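Cytochrome oxidase subunit II (Rhodothermus marinus, PDB 1W2L) is the heme-bearing cytochrome c domain of a caa3 oxygen oxidoreductase, probably passing electrons via copper A and heme a to the centre that reduces oxygen to water. Local coordinates at residues E59-P64 with A90-I95. Residues are numbered along the deposited sequence; the frame is centred on the assembly and turned at random.
Sequences ESILQP and ALIEFI. With HEC (heme c), chain B.
Ile-61 reaches across to the other helix with its longer branch, and its CD1 methyl meets Ile-92 CG1 at 4.2 Å and Leu-91 CB at 4.4 Å. The touch is wholly apolar and buries a modest 115 Å². CG1 of Ile-61 lies anti to the carbonyl carbon (chi1 -64°), and the extended second torsion carries CD1 toward helix 85-96. The side chains of Ile-61 and Ile-92 cross at a slant; branched aliphatic chains suit this buried site, Ile-61 filling the space between heme and helix, Leu-91 turning CB to Ile-61 and CD1 to the heme.

Heme c shares this apolar patch. Ile-61 CD1 packs 3.8 Å from the heme methyl CMB, with CG1 beside the same methyl, while Leu-91 CD1 lies 4.0 Å from heme CBB. Ser-60, being small, fits close to the porphyrin with CB 3.7 Å from heme C3A; its buried hydroxyl is satisfied by the carbonyl oxygen of Tyr-56. With Ile-61 cut back to an alanine, Ile-92 and the heme methyl CMB would probably lose the CD1 methyl they share, opening a gap between them.

Leu-83 touches both Ile-61 and Leu-91, and Leu-12 of helix 5-15 also packs on Leu-91. Ile-92 also packs on Leu-57 and Arg-58 of helix 54-62. In this cytochrome c fold, the contact joins the end of helix 54-62 to the C-terminal helix 85-96, which packs on the N-terminal helix 5-15.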
ATOM      1  N   GLU A  59      -8.420   0.916  -1.015  1.00 12.30           N
ATOM      2  CA  GLU A  59      -9.107   0.394   0.168  1.00 13.95           C
ATOM      3  C   GLU A  59      -8.080   0.143   1.287  1.00 12.47           C
ATOM      4  O   GLU A  59      -8.299   0.391   2.462  1.00 13.11           O
ATOM      5  CB  GLU A  59      -9.870  -0.886  -0.058  1.00 17.02           C
ATOM      6  CG  GLU A  59     -10.523  -1.603   1.100  1.00 28.53           C
ATOM      7  CD  GLU A  59     -10.855  -3.072   1.092  1.00 35.22           C
ATOM      8  OE1 GLU A  59     -10.081  -3.982   0.658  1.00 31.28           O
ATOM      9  OE2 GLU A  59     -11.978  -3.411   1.566  1.00 43.99           O
ATOM     10  N   SER A  60      -6.921  -0.389   0.928  1.00 11.10           N
ATOM     11  CA  SER A  60      -5.880  -0.689   1.877  1.00 10.53           C
ATOM     12  C   SER A  60      -5.363   0.583   2.571  1.00 11.10           C
ATOM     13  O   SER A  60      -5.050   0.528   3.781  1.00 13.31           O
ATOM     14  CB  SER A  60      -4.714  -1.402   1.189  1.00 11.40           C
ATOM     15  OG  SER A  60      -5.063  -2.685   0.753  1.00 13.52           O
ATOM     16  N   ILE A  61      -5.307   1.668   1.851  1.00 10.88           N
ATOM     17  CA  ILE A  61      -4.790   2.932   2.370  1.00 11.46           C
ATOM     18  C   ILE A  61      -5.864   3.691   3.130  1.00 12.68           C
ATOM     19  O   ILE A  61      -5.620   4.200   4.236  1.00 15.09           O
ATOM     20  CB  ILE A  61      -4.217   3.772   1.191  1.00 12.99           C
ATOM     21  CG1 ILE A  61      -3.015   3.071   0.562  1.00 13.09           C
ATOM     22  CG2 ILE A  61      -3.858   5.170   1.661  1.00 14.31           C
ATOM     23  CD1 ILE A  61      -2.585   3.652  -0.769  1.00 14.74           C
ATOM     24  N   LEU A  62      -7.057   3.804   2.572  1.00 12.99           N
ATOM     25  CA  LEU A  62      -8.160   4.588   3.097  1.00 13.55           C
ATOM     26  C   LEU A  62      -9.062   3.893   4.064  1.00 14.30           C
ATOM     27  O   LEU A  62      -9.724   4.576   4.866  1.00 19.40           O
ATOM     28  CB  LEU A  62      -9.070   5.144   1.999  1.00 14.86           C
ATOM     29  CG  LEU A  62      -8.409   6.179   1.097  1.00 16.19           C
ATOM     30  CD1 LEU A  62      -9.336   6.535  -0.038  1.00 17.76           C
ATOM     31  CD2 LEU A  62      -8.068   7.438   1.897  1.00 18.57           C
ATOM     32  N   GLN A  63      -9.037   2.581   4.049  1.00 13.56           N
ATOM     33  CA  GLN A  63      -9.778   1.767   4.999  1.00 15.83           C
ATOM     34  C   GLN A  63      -8.805   0.792   5.636  1.00 18.30           C
ATOM     35  O   GLN A  63      -9.047  -0.398   5.577  1.00 21.66           O
ATOM     36  CB  GLN A  63     -10.986   1.069   4.344  1.00 18.35           C
ATOM     37  CG  GLN A  63     -11.986   1.966   3.625  1.00 27.88           C
ATOM     38  CD  GLN A  63     -12.944   1.065   2.822  1.00 32.61           C
ATOM     39  OE1 GLN A  63     -12.941   1.079   1.597  1.00 29.22           O
ATOM     40  NE2 GLN A  63     -13.711   0.287   3.554  1.00 47.85           N
ATOM     41  N   PRO A  64      -7.775   1.317   6.338  1.00 21.05           N
ATOM     42  CA  PRO A  64      -6.770   0.463   6.958  1.00 24.31           C
ATOM     43  C   PRO A  64      -7.453  -0.458   7.963  1.00 25.00           C
ATOM     44  O   PRO A  64      -8.377  -0.041   8.662  1.00 24.31           O
ATOM     45  CB  PRO A  64      -5.907   1.531   7.624  1.00 25.90           C
ATOM     46  CG  PRO A  64      -6.862   2.598   8.045  1.00 26.62           C
ATOM     47  CD  PRO A  64      -7.586   2.736   6.709  1.00 23.64           C
ATOM     48  N   ALA A  90      -1.432   9.492  -6.145  1.00 13.87           N
ATOM     49  CA  ALA A  90       0.020   9.568  -6.255  1.00 13.63           C
ATOM     50  C   ALA A  90       0.699   8.372  -5.629  1.00 12.51           C
ATOM     51  O   ALA A  90       1.572   7.763  -6.228  1.00 13.05           O
ATOM     52  CB  ALA A  90       0.531  10.855  -5.587  1.00 15.19           C
ATOM     53  N   LEU A  91       0.275   8.003  -4.438  1.00 11.92           N
ATOM     54  CA  LEU A  91       0.836   6.823  -3.791  1.00 11.54           C
ATOM     55  C   LEU A  91       0.614   5.596  -4.648  1.00 11.58           C
ATOM     56  O   LEU A  91       1.466   4.740  -4.771  1.00 12.62           O
ATOM     57  CB  LEU A  91       0.240   6.616  -2.392  1.00 10.20           C
ATOM     58  CG  LEU A  91       0.802   7.558  -1.322  1.00 11.47           C
ATOM     59  CD1 LEU A  91      -0.141   7.643  -0.151  1.00 14.16           C
ATOM     60  CD2 LEU A  91       2.181   7.167  -0.848  1.00 13.86           C
ATOM     61  N   ILE A  92      -0.586   5.459  -5.210  1.00 11.67           N
ATOM     62  CA  ILE A  92      -0.866   4.288  -6.056  1.00 13.20           C
ATOM     63  C   ILE A  92      -0.014   4.287  -7.314  1.00 13.67           C
ATOM     64  O   ILE A  92       0.467   3.221  -7.707  1.00 14.31           O
ATOM     65  CB  ILE A  92      -2.380   4.178  -6.269  1.00 15.07           C
ATOM     66  CG1 ILE A  92      -3.004   3.798  -4.925  1.00 17.17           C
ATOM     67  CG2 ILE A  92      -2.693   3.156  -7.355  1.00 22.36           C
ATOM     68  CD1 ILE A  92      -4.511   3.717  -4.905  1.00 20.87           C
ATOM     69  N   GLU A  93       0.167   5.456  -7.937  1.00 14.09           N
ATOM     70  CA  GLU A  93       1.034   5.506  -9.113  1.00 15.85           C
ATOM     71  C   GLU A  93       2.455   5.046  -8.768  1.00 15.04           C
ATOM     72  O   GLU A  93       3.096   4.283  -9.497  1.00 18.52           O
ATOM     73  CB  GLU A  93       1.001   6.886  -9.733  1.00 18.12           C
ATOM     74  CG  GLU A  93      -0.267   7.096 -10.536  1.00 26.62           C
ATOM     75  CD  GLU A  93      -0.756   5.982 -11.440  1.00 35.15           C
ATOM     76  OE1 GLU A  93      -1.836   5.413 -11.156  1.00 45.75           O
ATOM     77  OE2 GLU A  93      -0.041   5.647 -12.399  1.00 46.12           O
ATOM     78  N   PHE A  94       2.940   5.508  -7.619  1.00 14.76           N
ATOM     79  CA  PHE A  94       4.269   5.085  -7.169  1.00 14.82           C
ATOM     80  C   PHE A  94       4.302   3.581  -6.917  1.00 13.90           C
ATOM     81  O   PHE A  94       5.216   2.876  -7.362  1.00 16.06           O
ATOM     82  CB  PHE A  94       4.635   5.837  -5.900  1.00 14.50           C
ATOM     83  CG  PHE A  94       5.917   5.377  -5.245  1.00 16.32           C
ATOM     84  CD1 PHE A  94       7.145   5.791  -5.773  1.00 20.35           C
ATOM     85  CD2 PHE A  94       5.950   4.539  -4.166  1.00 16.47           C
ATOM     86  CE1 PHE A  94       8.342   5.377  -5.194  1.00 20.82           C
ATOM     87  CE2 PHE A  94       7.133   4.130  -3.578  1.00 17.64           C
ATOM     88  CZ  PHE A  94       8.349   4.541  -4.086  1.00 19.21           C
ATOM     89  N   ILE A  95       3.288   3.046  -6.239  1.00 13.41           N
ATOM     90  CA  ILE A  95       3.255   1.582  -5.996  1.00 13.35           C
ATOM     91  C   ILE A  95       3.219   0.808  -7.298  1.00 14.92           C
ATOM     92  O   ILE A  95       3.943  -0.195  -7.389  1.00 17.13           O
ATOM     93  CB  ILE A  95       2.079   1.160  -5.086  1.00 12.24           C
ATOM     94  CG1 ILE A  95       2.254   1.740  -3.703  1.00 13.91           C
ATOM     95  CG2 ILE A  95       1.880  -0.345  -5.076  1.00 14.73           C
ATOM     96  CD1 ILE A  95       1.014   1.568  -2.856  1.00 14.82           C
TER
HETATM   97 FE   HEC B1100       0.789  -0.333   4.937  1.00  7.18          FE
HETATM   98  CHA HEC B1100      -0.579  -3.360   4.146  1.00  8.36           C
HETATM   99  CHB HEC B1100      -0.057   0.847   1.854  1.00  7.75           C
HETATM  100  CHC HEC B1100       2.069   2.695   5.774  1.00  7.91           C
HETATM  101  CHD HEC B1100       1.960  -1.641   7.871  1.00  7.88           C
HETATM  102  NA  HEC B1100      -0.158  -1.110   3.328  1.00  7.68           N
HETATM  103  C1A HEC B1100      -0.678  -2.385   3.211  1.00  7.71           C
HETATM  104  C2A HEC B1100      -1.117  -2.545   1.848  1.00  8.00           C
HETATM  105  C3A HEC B1100      -1.021  -1.361   1.228  1.00  8.17           C
HETATM  106  C4A HEC B1100      -0.399  -0.424   2.151  1.00  7.15           C
HETATM  107  CMA HEC B1100      -1.325  -1.018  -0.231  1.00  9.86           C
HETATM  108  CAA HEC B1100      -1.529  -3.899   1.259  1.00  9.74           C
HETATM  109  CBA HEC B1100      -0.222  -4.599   0.893  1.00 10.88           C
HETATM  110  CGA HEC B1100      -0.324  -6.039   0.285  1.00 11.50           C
HETATM  111  O1A HEC B1100       0.740  -6.608   0.247  1.00 13.30           O
HETATM  112  O2A HEC B1100      -1.464  -6.475  -0.027  1.00 11.68           O
HETATM  113  NB  HEC B1100       0.979   1.434   3.983  1.00  7.73           N
HETATM  114  C1B HEC B1100       0.608   1.678   2.740  1.00  7.88           C
HETATM  115  C2B HEC B1100       0.943   3.071   2.362  1.00  7.87           C
HETATM  116  C3B HEC B1100       1.480   3.605   3.507  1.00  7.79           C
HETATM  117  C4B HEC B1100       1.545   2.591   4.507  1.00  7.70           C
HETATM  118  CMB HEC B1100       0.755   3.675   1.032  1.00  9.64           C
HETATM  119  CAB HEC B1100       1.969   5.016   3.737  1.00  9.71           C
HETATM  120  CBB HEC B1100       0.842   6.026   3.412  1.00 10.75           C
HETATM  121  NC  HEC B1100       1.761   0.410   6.507  1.00  8.06           N
HETATM  122  C1C HEC B1100       2.225   1.717   6.641  1.00  7.27           C
HETATM  123  C2C HEC B1100       2.932   1.801   7.943  1.00  7.98           C
HETATM  124  C3C HEC B1100       2.889   0.601   8.513  1.00  8.40           C
HETATM  125  C4C HEC B1100       2.152  -0.280   7.652  1.00  7.91           C
HETATM  126  CMC HEC B1100       3.594   3.093   8.421  1.00  8.80           C
HETATM  127  CAC HEC B1100       3.625   0.112   9.768  1.00 10.13           C
HETATM  128  CBC HEC B1100       3.330   0.810  11.074  1.00 11.60           C
HETATM  129  ND  HEC B1100       0.662  -2.134   5.839  1.00  8.78           N
HETATM  130  C1D HEC B1100       1.245  -2.476   7.022  1.00  8.11           C
HETATM  131  C2D HEC B1100       1.030  -3.878   7.302  1.00  7.97           C
HETATM  132  C3D HEC B1100       0.308  -4.315   6.271  1.00  7.79           C
HETATM  133  C4D HEC B1100       0.062  -3.266   5.354  1.00  7.82           C
HETATM  134  CMD HEC B1100       1.549  -4.587   8.480  1.00  9.75           C
HETATM  135  CAD HEC B1100      -0.206  -5.793   6.061  1.00 10.08           C
HETATM  136  CBD HEC B1100      -1.485  -6.066   6.849  1.00 10.62           C
HETATM  137  CGD HEC B1100      -2.671  -5.469   6.169  1.00 10.76           C
HETATM  138  O1D HEC B1100      -3.288  -4.495   6.688  1.00 12.80           O
HETATM  139  O2D HEC B1100      -3.013  -5.935   5.040  1.00 11.71           O